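Local structure of PHO85 cyclin-10 (Saccharomyces cerevisiae, 4KRD) at residues 115-118 with 122-125; 109-114 with 181-186; 153-158 with 168-173; 92-97 with 159-164. The protein serves, through the cyclin domain held in this chain, as partner of the kinase PHO85 in phosphorylating and negatively regulating glycogen synthase GSY2. All blocks are in the same frame, centred on the assembly; numbering follows the deposited sequence.

Contact 1 (115-118 with 122-125); sequences TRDG and LQLK
T115 and Q123 face each other as an antiparallel hydrogen-bonded pair, with T115 N donating to Q123 O at 3.0 Å and Q123 N to T115 O at 2.8 Å. R116 and L122 form the next, non-hydrogen-bonded pair, and their side chains lie on the sheet face away from T115 and Q123. There L122 CD1 rests over the centre of the R116 guanidinium, 3.8 Å above its plane. The arginine chain is extended from CG to NE, which carries the flat group far enough to lie against this methyl. Its polar ends are held as well: NH2 makes a salt bridge with E201 and NH1 bonds to N120 O. With an alanine here E201 would probably lose its charged mate, and L122 CD1 would lose the flat group beneath it. On the other face the methylenes of K125 cross T115 at about a right angle, K125 CD lying 3.7 Å from T115 CB; the bend at chi3 (47°) then lets NZ turn to its acceptor, T111 O. Near the turn, D117 CB packs 4.0 Å from Q123 CG, while D117 OD1 accepts from I121 N within the connection. This two-stranded hairpin follows helix 99-113, with L122 packed on L198 and L202 of helix 189-203 and L124 directed to helix 36-54.

Contact 2 (109-114 with 181-186); sequences IDTLFL and CNTKLM
T111 points OG1 at the loop because that atom stands opposite its own backbone N (chi1 -164°), while T183 holds OG1 between its backbone N and carbonyl carbon (chi1 80°), turned to meet it. The two hydroxyls are 2.9 Å apart from T111 OG1 to T183 OG1, and T111 is the donor. Each has a further partner: N19 ND2 bonds to T111 OG1, and T183 OG1 bonds to V180 O, so four polar groups are linked in a short chain of hydrogen bonds. The same amide of N19 also reaches K184 O, tying the N-terminal part of the chain to both sides of the contact. Methyl groups flank the hydroxyls. T111 CG2 lies 3.6 Å from T183 OG1, and at about a right angle to the L185 side chain it touches L185 CD2 at 3.9 Å, the one carbon-carbon contact. On the other flank T183 CG2 comes 3.9 Å from T111 O. Farther along the loop, M186 N bonds to an acidic side chain of another protein. The arrangement is a helix-to-loop junction of the cyclin domain: helix 99-113, near its C-terminal end, meets the loop that leads from helix 166-180 to helix 189-203, and V180 of helix 166-180 packs on both T111 and L185.

Contact 3 (153-158 with 168-173); sequences HSHEYF and LLTKLE
L169 and H155 form the tight part of this contact. CD2 of the leucine lies over one face of the imidazole, 3.8 Å from the ring centroid and 24° off its normal, a CH-pi contact; L169 CG adds a 3.5 Å approach to H155 NE2. The same methyl also meets the neighbouring ring from another side: L169 CD2 is 3.7 Å from F158 CD2, at the phenyl edge and near its plane. One leucine branch thus fills the angle between two aromatic side chains one helical turn apart. The looser part lies towards E173, whose OE1 stays 4.0 Å from H155 NE2 and bonds instead to the backbone of another protein, as does T170 OG1. H155 ND1 makes a weak bond to that backbone too. Were the H155 ring replaced by an alanine, the leucine methyl is likely to lose the face it lies on, and the other protein's backbone its weak partner. On the exposed side S154 caps helix 155-162, its OG accepting from Y157 N at 3.0 Å. E173 OE2 forms salt bridges with R142 and K146 of helix 130-148. A glutamate of one cyclin-box helix paired with a lysine of the central one, its other oxygen on a partner backbone, recalls the lysine-glutamate pair by which cyclins engage their kinases, and is consistent with such a docking site here.

Contact 4 (92-97 with 159-164); sequences QDKCEY and SKVCGI
K94 meets V161 with the first part of its chain. CB does most of the touching: K94 CB lies 3.7 Å from V161 CG2 and 3.9 Å from V161 CG1, set against both branches of the valine fork. K94 CG follows alongside, 4.1 Å from V161 CG1, and there the contact with the valine ends. The chain bends at chi2 (-76°), after which CD, CE and NZ run out extended and lead away from helix 155-162, in keeping with the exposed position of this residue. The two side chains slide past each other in opposite directions, so the lysine methylenes lie along the methyls and the charged end takes no part. V161 has CG1 anti to its backbone N (chi1 167°), which also lets that methyl approach C95 SG, a looser apolar contact at 4.4 Å. The valine sits at the closing turn of its helix, which ends in a Schellman motif: I164 N bonds to S159 O at 3.1 Å, G163 N bonds weakly to K160 O, and G163 takes the positive phi of the C-prime position. R90, one turn before K94 on helix 84-95, binds the carbonyls of K160 and V161 through NH2 and NE, adding polar ties beside the apolar contact. Helix 84-95 stops here as well, with E96 N bonded to Q92 O at 2.8 Å and E96 leaving helical geometry at positive phi. Past the turn the Y97 ring folds back so that C95 CB lies over one face, towards its rim, and the tyrosine packs on V141 and T145 of helix 130-148.

Overall arrangement
The four contacts fall into two pairs within the cyclin domain. Contacts 1 and 2, with centres 12 Å apart, are joined by K125, whose N lies 2.7 Å from F113 O, so the hairpin is fastened to the helix that leads into it. Contacts 3 and 4 share helix 155-162 and lie 10 Å apart between centres; Y157 OH reaches K94 O at 2.8 Å, a probable hydrogen bond. The hairpin lies across the chain's centre from contacts 3 and 4, its centre about 31 and 33 Å from theirs. Another protein bonds to residues of contacts 2 and 3, whose centres are 21 Å apart, consistent with a partner that touches the domain at both places.

Contact 1 (115-118 with 122-125)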
loop_
_atom_site.group_PDB
_atom_site.type_symbol
_atom_site.label_atom_id
_atom_site.label_comp_id
_atom_site.label_asym_id
_atom_site.label_seq_id
_atom_site.Cartn_x
_atom_site.Cartn_y
_atom_site.Cartn_z
ATOM N N THR B 115 12.760 9.457 18.474
ATOM C CA THR B 115 11.490 10.174 18.485
ATOM C C THR B 115 11.754 11.646 18.848
ATOM O O THR B 115 12.916 12.077 18.911
ATOM C CB THR B 115 10.502 9.526 19.486
ATOM O OG1 THR B 115 9.207 10.122 19.354
ATOM C CG2 THR B 115 10.996 9.704 20.916
ATOM N N ARG B 116 10.694 12.419 19.056
ATOM C CA ARG B 116 10.809 13.771 19.597
ATOM C C ARG B 116 9.923 13.878 20.808
ATOM O O ARG B 116 8.834 13.313 20.830
ATOM C CB ARG B 116 10.371 14.829 18.597
ATOM C CG ARG B 116 11.266 14.989 17.407
ATOM C CD ARG B 116 10.821 16.173 16.576
ATOM N NE ARG B 116 11.594 16.260 15.349
ATOM C CZ ARG B 116 12.804 16.802 15.288
ATOM N NH1 ARG B 116 13.358 17.303 16.387
ATOM N NH2 ARG B 116 13.454 16.851 14.133
ATOM N N ASP B 117 10.380 14.615 21.815
ATOM C CA ASP B 117 9.595 14.799 23.027
ATOM C C ASP B 117 8.576 15.918 22.847
ATOM O O ASP B 117 8.349 16.393 21.729
ATOM C CB ASP B 117 10.506 15.059 24.236
ATOM C CG ASP B 117 11.214 16.405 24.173
ATOM O OD1 ASP B 117 10.843 17.269 23.348
ATOM O OD2 ASP B 117 12.151 16.605 24.971
ATOM N N GLY B 118 7.957 16.336 23.949
ATOM C CA GLY B 118 6.913 17.349 23.896
ATOM C C GLY B 118 7.370 18.681 23.320
ATOM O O GLY B 118 6.587 19.387 22.682
ATOM N N LEU B 122 14.736 16.032 19.745
ATOM C CA LEU B 122 15.062 14.670 19.344
ATOM C C LEU B 122 15.488 13.865 20.572
ATOM O O LEU B 122 16.201 14.372 21.441
ATOM C CB LEU B 122 16.186 14.723 18.309
ATOM C CG LEU B 122 16.282 13.740 17.155
ATOM C CD1 LEU B 122 14.999 13.743 16.319
ATOM C CD2 LEU B 122 17.496 14.080 16.301
ATOM N N GLN B 123 15.034 12.619 20.655
ATOM C CA GLN B 123 15.367 11.730 21.770
ATOM C C GLN B 123 15.716 10.347 21.240
ATOM O O GLN B 123 15.085 9.871 20.294
ATOM C CB GLN B 123 14.185 11.581 22.726
ATOM C CG GLN B 123 13.773 12.847 23.452
ATOM C CD GLN B 123 14.851 13.349 24.381
ATOM O OE1 GLN B 123 15.450 12.580 25.137
ATOM N NE2 GLN B 123 15.108 14.647 24.328
ATOM N N LEU B 124 16.706 9.701 21.852
ATOM C CA LEU B 124 17.034 8.317 21.546
ATOM C C LEU B 124 16.083 7.377 22.282
ATOM O O LEU B 124 15.916 7.474 23.497
ATOM C CB LEU B 124 18.492 8.005 21.926
ATOM C CG LEU B 124 19.016 6.643 21.459
ATOM C CD1 LEU B 124 19.163 6.624 19.948
ATOM C CD2 LEU B 124 20.348 6.277 22.129
ATOM N N LYS B 125 15.462 6.468 21.530
ATOM C CA LYS B 125 14.483 5.528 22.054
ATOM C C LYS B 125 15.121 4.236 22.520
ATOM O O LYS B 125 14.671 3.635 23.480
ATOM C CB LYS B 125 13.443 5.174 20.961
ATOM C CG LYS B 125 12.349 6.192 20.782
ATOM C CD LYS B 125 11.574 5.966 19.468
ATOM C CE LYS B 125 11.181 4.518 19.273
ATOM N NZ LYS B 125 10.351 4.361 18.044
#

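Contact 2 (109-114 with 181-186)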
loop_
_atom_site.group_PDB
_atom_site.type_symbol
_atom_site.label_atom_id
_atom_site.label_comp_id
_atom_site.label_asym_id
_atom_site.label_seq_id
_atom_site.Cartn_x
_atom_site.Cartn_y
_atom_site.Cartn_z
ATOM N N ILE B 109 15.490 3.063 10.111
ATOM C CA ILE B 109 16.330 3.066 11.298
ATOM C C ILE B 109 16.092 4.323 12.151
ATOM O O ILE B 109 16.083 4.242 13.380
ATOM C CB ILE B 109 17.831 2.845 10.968
ATOM C CG1 ILE B 109 18.369 3.962 10.079
ATOM C CG2 ILE B 109 18.047 1.484 10.292
ATOM C CD1 ILE B 109 19.913 3.996 10.041
ATOM N N ASP B 110 15.882 5.467 11.492
ATOM C CA ASP B 110 15.455 6.721 12.140
ATOM C C ASP B 110 14.255 6.501 13.036
ATOM O O ASP B 110 14.230 6.928 14.176
ATOM C CB ASP B 110 15.006 7.761 11.095
ATOM C CG ASP B 110 16.166 8.449 10.379
ATOM O OD1 ASP B 110 17.265 8.552 10.960
ATOM O OD2 ASP B 110 15.949 8.917 9.232
ATOM N N THR B 111 13.220 5.855 12.497
ATOM C CA THR B 111 11.987 5.732 13.249
ATOM C C THR B 111 12.074 4.657 14.332
ATOM O O THR B 111 11.342 4.695 15.324
ATOM C CB THR B 111 10.764 5.542 12.305
ATOM O OG1 THR B 111 9.552 5.801 13.025
ATOM C CG2 THR B 111 10.746 4.134 11.741
ATOM N N LEU B 112 12.973 3.695 14.155
ATOM C CA LEU B 112 13.208 2.711 15.205
ATOM C C LEU B 112 13.923 3.348 16.414
ATOM O O LEU B 112 13.591 3.070 17.580
ATOM C CB LEU B 112 14.027 1.535 14.657
ATOM C CG LEU B 112 14.427 0.406 15.618
ATOM C CD1 LEU B 112 13.240 -0.115 16.442
ATOM C CD2 LEU B 112 15.145 -0.743 14.879
ATOM N N PHE B 113 14.904 4.203 16.144
ATOM C CA PHE B 113 15.810 4.638 17.227
ATOM C C PHE B 113 15.522 6.034 17.786
ATOM O O PHE B 113 15.973 6.368 18.879
ATOM C CB PHE B 113 17.277 4.525 16.784
ATOM C CG PHE B 113 17.749 3.106 16.634
ATOM C CD1 PHE B 113 18.034 2.341 17.749
ATOM C CD2 PHE B 113 17.877 2.525 15.382
ATOM C CE1 PHE B 113 18.446 1.025 17.619
ATOM C CE2 PHE B 113 18.294 1.207 15.255
ATOM C CZ PHE B 113 18.573 0.461 16.379
ATOM N N LEU B 114 14.776 6.843 17.037
ATOM C CA LEU B 114 14.546 8.239 17.402
ATOM C C LEU B 114 13.074 8.610 17.499
ATOM O O LEU B 114 12.245 8.160 16.694
ATOM C CB LEU B 114 15.188 9.170 16.363
ATOM C CG LEU B 114 16.712 9.101 16.175
ATOM C CD1 LEU B 114 17.117 9.751 14.852
ATOM C CD2 LEU B 114 17.420 9.759 17.347
ATOM N N CYS B 181 6.398 -1.097 13.464
ATOM C CA CYS B 181 5.024 -0.969 12.947
ATOM C C CYS B 181 4.122 -0.205 13.921
ATOM O O CYS B 181 3.000 0.156 13.577
ATOM C CB CYS B 181 4.436 -2.343 12.595
ATOM S SG CYS B 181 4.035 -3.328 14.031
ATOM N N ASN B 182 4.629 0.065 15.128
ATOM C CA ASN B 182 3.947 0.957 16.074
ATOM C C ASN B 182 4.207 2.436 15.757
ATOM O O ASN B 182 3.693 3.324 16.435
ATOM C CB ASN B 182 4.381 0.664 17.521
ATOM C CG ASN B 182 5.870 0.952 17.760
ATOM O OD1 ASN B 182 6.708 0.750 16.868
ATOM N ND2 ASN B 182 6.204 1.413 18.969
ATOM N N THR B 183 5.032 2.699 14.747
ATOM C CA THR B 183 5.281 4.071 14.327
ATOM C C THR B 183 4.670 4.325 12.947
ATOM O O THR B 183 4.289 3.391 12.244
ATOM C CB THR B 183 6.793 4.411 14.308
ATOM O OG1 THR B 183 7.398 3.899 13.115
ATOM C CG2 THR B 183 7.498 3.816 15.529
ATOM N N LYS B 184 4.568 5.589 12.564
ATOM C CA LYS B 184 4.005 5.930 11.257
ATOM C C LYS B 184 5.016 5.740 10.131
ATOM O O LYS B 184 6.026 6.442 10.068
ATOM C CB LYS B 184 3.455 7.347 11.286
ATOM C CG LYS B 184 2.298 7.483 12.266
ATOM C CD LYS B 184 2.044 8.927 12.636
ATOM C CE LYS B 184 1.066 9.024 13.792
ATOM N NZ LYS B 184 -0.343 8.949 13.328
ATOM N N LEU B 185 4.701 4.804 9.234
ATOM C CA LEU B 185 5.646 4.253 8.266
ATOM C C LEU B 185 5.320 4.535 6.805
ATOM O O LEU B 185 6.045 4.102 5.906
ATOM C CB LEU B 185 5.676 2.732 8.393
ATOM C CG LEU B 185 6.269 2.119 9.644
ATOM C CD1 LEU B 185 6.261 0.597 9.543
ATOM C CD2 LEU B 185 7.687 2.646 9.823
ATOM N N MET B 186 4.226 5.227 6.552
ATOM C CA MET B 186 3.783 5.365 5.171
ATOM C C MET B 186 4.824 6.068 4.302
ATOM O O MET B 186 5.239 7.179 4.608
ATOM C CB MET B 186 2.451 6.110 5.130
ATOM C CG MET B 186 1.925 6.299 3.742
ATOM S SD MET B 186 0.335 7.126 3.829
ATOM C CE MET B 186 0.820 8.847 3.862
#

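Contact 3 (153-158 with 168-173)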
loop_
_atom_site.group_PDB
_atom_site.type_symbol
_atom_site.label_atom_id
_atom_site.label_comp_id
_atom_site.label_asym_id
_atom_site.label_seq_id
_atom_site.Cartn_x
_atom_site.Cartn_y
_atom_site.Cartn_z
ATOM N N HIS B 153 14.155 -8.451 -5.776
ATOM C CA HIS B 153 14.982 -9.638 -5.913
ATOM C C HIS B 153 14.384 -10.811 -5.158
ATOM O O HIS B 153 13.705 -10.637 -4.139
ATOM C CB HIS B 153 16.400 -9.351 -5.416
ATOM C CG HIS B 153 17.109 -8.313 -6.224
ATOM N ND1 HIS B 153 17.590 -8.562 -7.494
ATOM C CD2 HIS B 153 17.390 -7.016 -5.962
ATOM C CE1 HIS B 153 18.146 -7.464 -7.973
ATOM N NE2 HIS B 153 18.042 -6.512 -7.061
ATOM N N SER B 154 14.641 -12.011 -5.659
ATOM C CA SER B 154 14.141 -13.215 -5.018
ATOM C C SER B 154 14.723 -13.344 -3.616
ATOM O O SER B 154 15.806 -12.830 -3.330
ATOM C CB SER B 154 14.505 -14.450 -5.842
ATOM O OG SER B 154 15.913 -14.578 -5.930
ATOM N N HIS B 155 14.001 -14.038 -2.748
ATOM C CA HIS B 155 14.476 -14.277 -1.397
ATOM C C HIS B 155 15.813 -15.015 -1.440
ATOM O O HIS B 155 16.694 -14.781 -0.612
ATOM C CB HIS B 155 13.442 -15.094 -0.627
ATOM C CG HIS B 155 13.501 -14.898 0.854
ATOM N ND1 HIS B 155 13.912 -15.887 1.719
ATOM C CD2 HIS B 155 13.208 -13.823 1.621
ATOM C CE1 HIS B 155 13.859 -15.434 2.958
ATOM N NE2 HIS B 155 13.433 -14.184 2.926
ATOM N N GLU B 156 15.955 -15.908 -2.416
ATOM C CA GLU B 156 17.187 -16.664 -2.602
ATOM C C GLU B 156 18.348 -15.740 -2.964
ATOM O O GLU B 156 19.382 -15.745 -2.305
ATOM C CB GLU B 156 16.993 -17.716 -3.698
ATOM C CG GLU B 156 18.141 -18.702 -3.838
ATOM C CD GLU B 156 17.776 -19.878 -4.725
ATOM O OE1 GLU B 156 16.921 -19.697 -5.614
ATOM O OE2 GLU B 156 18.336 -20.981 -4.530
ATOM N N TYR B 157 18.164 -14.948 -4.014
ATOM C CA TYR B 157 19.187 -14.014 -4.456
ATOM C C TYR B 157 19.624 -13.025 -3.369
ATOM O O TYR B 157 20.827 -12.839 -3.131
ATOM C CB TYR B 157 18.718 -13.248 -5.687
ATOM C CG TYR B 157 19.805 -12.384 -6.271
ATOM C CD1 TYR B 157 20.895 -12.959 -6.910
ATOM C CD2 TYR B 157 19.753 -10.998 -6.179
ATOM C CE1 TYR B 157 21.902 -12.183 -7.443
ATOM C CE2 TYR B 157 20.759 -10.210 -6.716
ATOM C CZ TYR B 157 21.831 -10.813 -7.349
ATOM O OH TYR B 157 22.848 -10.057 -7.886
ATOM N N PHE B 158 18.662 -12.379 -2.713
ATOM C CA PHE B 158 19.015 -11.426 -1.646
ATOM C C PHE B 158 19.784 -12.080 -0.484
ATOM O O PHE B 158 20.771 -11.528 0.010
ATOM C CB PHE B 158 17.786 -10.673 -1.128
ATOM C CG PHE B 158 18.129 -9.421 -0.359
ATOM C CD1 PHE B 158 18.399 -8.239 -1.024
ATOM C CD2 PHE B 158 18.207 -9.435 1.029
ATOM C CE1 PHE B 158 18.737 -7.082 -0.317
ATOM C CE2 PHE B 158 18.539 -8.285 1.740
ATOM C CZ PHE B 158 18.810 -7.109 1.066
ATOM N N LEU B 168 17.057 -17.007 8.091
ATOM C CA LEU B 168 17.466 -15.819 8.836
ATOM C C LEU B 168 16.904 -14.532 8.216
ATOM O O LEU B 168 16.415 -13.660 8.928
ATOM C CB LEU B 168 18.995 -15.736 8.944
ATOM C CG LEU B 168 19.538 -14.518 9.700
ATOM C CD1 LEU B 168 19.001 -14.455 11.119
ATOM C CD2 LEU B 168 21.057 -14.501 9.701
ATOM N N LEU B 169 16.979 -14.421 6.895
ATOM C CA LEU B 169 16.464 -13.249 6.188
ATOM C C LEU B 169 14.997 -12.992 6.531
ATOM O O LEU B 169 14.601 -11.866 6.829
ATOM C CB LEU B 169 16.637 -13.395 4.674
ATOM C CG LEU B 169 16.150 -12.217 3.818
ATOM C CD1 LEU B 169 16.713 -10.880 4.300
ATOM C CD2 LEU B 169 16.457 -12.421 2.352
ATOM N N THR B 170 14.198 -14.049 6.506
ATOM C CA THR B 170 12.802 -13.946 6.881
ATOM C C THR B 170 12.663 -13.475 8.323
ATOM O O THR B 170 11.833 -12.614 8.622
ATOM C CB THR B 170 12.077 -15.282 6.682
ATOM O OG1 THR B 170 12.201 -15.662 5.308
ATOM C CG2 THR B 170 10.589 -15.170 7.064
ATOM N N LYS B 171 13.458 -14.033 9.206
ATOM C CA LYS B 171 13.415 -13.678 10.591
ATOM C C LYS B 171 13.761 -12.204 10.815
ATOM O O LYS B 171 13.190 -11.553 11.642
ATOM C CB LYS B 171 14.348 -14.581 11.369
ATOM C CG LYS B 171 14.324 -14.360 12.826
ATOM C CD LYS B 171 15.327 -15.197 13.550
ATOM C CE LYS B 171 14.827 -16.595 13.731
ATOM N NZ LYS B 171 15.914 -17.638 13.774
ATOM N N LEU B 172 14.717 -11.708 10.059
ATOM C CA LEU B 172 15.130 -10.314 10.150
ATOM C C LEU B 172 14.100 -9.334 9.571
ATOM O O LEU B 172 13.850 -8.291 10.174
ATOM C CB LEU B 172 16.494 -10.118 9.493
ATOM C CG LEU B 172 17.658 -10.824 10.212
ATOM C CD1 LEU B 172 18.950 -10.553 9.480
ATOM C CD2 LEU B 172 17.742 -10.401 11.697
ATOM N N GLU B 173 13.516 -9.654 8.417
ATOM C CA GLU B 173 12.417 -8.834 7.874
ATOM C C GLU B 173 11.322 -8.622 8.907
ATOM O O GLU B 173 10.859 -7.507 9.112
ATOM C CB GLU B 173 11.747 -9.499 6.669
ATOM C CG GLU B 173 12.595 -9.664 5.444
ATOM C CD GLU B 173 11.839 -10.405 4.335
ATOM O OE1 GLU B 173 11.101 -11.361 4.641
ATOM O OE2 GLU B 173 12.000 -10.034 3.163
#

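Contact 4 (92-97 with 159-164)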
loop_
_atom_site.group_PDB
_atom_site.type_symbol
_atom_site.label_atom_id
_atom_site.label_comp_id
_atom_site.label_asym_id
_atom_site.label_seq_id
_atom_site.Cartn_x
_atom_site.Cartn_y
_atom_site.Cartn_z
ATOM N N GLN B 92 24.892 -2.977 -3.097
ATOM C CA GLN B 92 24.561 -2.127 -4.235
ATOM C C GLN B 92 25.169 -2.631 -5.545
ATOM O O GLN B 92 24.558 -2.504 -6.605
ATOM C CB GLN B 92 24.977 -0.679 -3.968
ATOM C CG GLN B 92 24.674 0.281 -5.110
ATOM C CD GLN B 92 23.188 0.351 -5.459
ATOM O OE1 GLN B 92 22.804 0.873 -6.510
ATOM N NE2 GLN B 92 22.351 -0.183 -4.585
ATOM N N ASP B 93 26.370 -3.197 -5.469
ATOM C CA ASP B 93 27.029 -3.774 -6.642
ATOM C C ASP B 93 26.206 -4.924 -7.208
ATOM O O ASP B 93 26.095 -5.091 -8.428
ATOM C CB ASP B 93 28.430 -4.282 -6.280
ATOM C CG ASP B 93 29.452 -3.164 -6.183
ATOM O OD1 ASP B 93 29.198 -2.072 -6.742
ATOM O OD2 ASP B 93 30.510 -3.381 -5.551
ATOM N N LYS B 94 25.626 -5.710 -6.305
ATOM C CA LYS B 94 24.851 -6.890 -6.664
ATOM C C LYS B 94 23.387 -6.581 -7.001
ATOM O O LYS B 94 22.761 -7.287 -7.797
ATOM C CB LYS B 94 24.900 -7.903 -5.518
ATOM C CG LYS B 94 26.291 -8.394 -5.163
ATOM C CD LYS B 94 26.806 -9.410 -6.178
ATOM C CE LYS B 94 28.049 -10.132 -5.657
ATOM N NZ LYS B 94 28.553 -11.164 -6.610
ATOM N N CYS B 95 22.836 -5.529 -6.403
ATOM C CA CYS B 95 21.399 -5.269 -6.526
ATOM C C CYS B 95 21.040 -4.064 -7.376
ATOM O O CYS B 95 19.956 -4.010 -7.932
ATOM C CB CYS B 95 20.764 -5.105 -5.148
ATOM S SG CYS B 95 20.848 -6.557 -4.148
ATOM N N GLU B 96 21.936 -3.085 -7.456
ATOM C CA GLU B 96 21.692 -1.905 -8.284
ATOM C C GLU B 96 20.349 -1.226 -7.986
ATOM O O GLU B 96 19.500 -1.058 -8.867
ATOM C CB GLU B 96 21.824 -2.256 -9.770
ATOM C CG GLU B 96 23.238 -2.674 -10.173
ATOM C CD GLU B 96 23.322 -3.163 -11.619
ATOM O OE1 GLU B 96 22.401 -2.867 -12.416
ATOM O OE2 GLU B 96 24.315 -3.847 -11.954
ATOM N N TYR B 97 20.173 -0.813 -6.735
ATOM C CA TYR B 97 18.950 -0.129 -6.328
ATOM C C TYR B 97 19.023 1.366 -6.590
ATOM O O TYR B 97 20.109 1.934 -6.711
ATOM C CB TYR B 97 18.681 -0.361 -4.835
ATOM C CG TYR B 97 18.321 -1.783 -4.492
ATOM C CD1 TYR B 97 17.303 -2.443 -5.164
ATOM C CD2 TYR B 97 18.987 -2.463 -3.480
ATOM C CE1 TYR B 97 16.963 -3.748 -4.846
ATOM C CE2 TYR B 97 18.655 -3.764 -3.154
ATOM C CZ TYR B 97 17.645 -4.402 -3.841
ATOM O OH TYR B 97 17.319 -5.700 -3.521
ATOM N N SER B 159 19.329 -13.246 -0.039
ATOM C CA SER B 159 20.041 -14.001 0.991
ATOM C C SER B 159 21.520 -14.208 0.639
ATOM O O SER B 159 22.405 -13.913 1.440
ATOM C CB SER B 159 19.380 -15.366 1.191
ATOM O OG SER B 159 18.053 -15.221 1.653
ATOM N N LYS B 160 21.780 -14.706 -0.566
ATOM C CA LYS B 160 23.150 -14.971 -1.005
ATOM C C LYS B 160 23.977 -13.699 -1.065
ATOM O O LYS B 160 25.158 -13.703 -0.724
ATOM C CB LYS B 160 23.163 -15.645 -2.377
ATOM C CG LYS B 160 22.486 -17.001 -2.413
ATOM C CD LYS B 160 22.458 -17.547 -3.841
ATOM C CE LYS B 160 21.689 -18.859 -3.931
ATOM N NZ LYS B 160 21.608 -19.328 -5.345
ATOM N N VAL B 161 23.367 -12.611 -1.516
ATOM C CA VAL B 161 24.064 -11.333 -1.542
ATOM C C VAL B 161 24.517 -10.929 -0.136
ATOM O O VAL B 161 25.645 -10.457 0.048
ATOM C CB VAL B 161 23.192 -10.224 -2.153
ATOM C CG1 VAL B 161 23.804 -8.853 -1.881
ATOM C CG2 VAL B 161 23.021 -10.453 -3.642
ATOM N N CYS B 162 23.648 -11.147 0.853
ATOM C CA CYS B 162 23.912 -10.747 2.235
ATOM C C CYS B 162 24.644 -11.827 3.019
ATOM O O CYS B 162 24.999 -11.632 4.187
ATOM C CB CYS B 162 22.603 -10.401 2.950
ATOM S SG CYS B 162 21.738 -8.976 2.258
ATOM N N GLY B 163 24.854 -12.970 2.373
ATOM C CA GLY B 163 25.601 -14.057 2.967
ATOM C C GLY B 163 24.925 -14.676 4.172
ATOM O O GLY B 163 25.593 -15.065 5.125
ATOM N N ILE B 164 23.598 -14.766 4.134
ATOM C CA ILE B 164 22.865 -15.386 5.227
ATOM C C ILE B 164 21.924 -16.434 4.674
ATOM O O ILE B 164 21.751 -16.536 3.467
ATOM C CB ILE B 164 22.052 -14.353 6.044
ATOM C CG1 ILE B 164 20.968 -13.713 5.174
ATOM C CG2 ILE B 164 22.961 -13.292 6.636
ATOM C CD1 ILE B 164 20.109 -12.732 5.929
#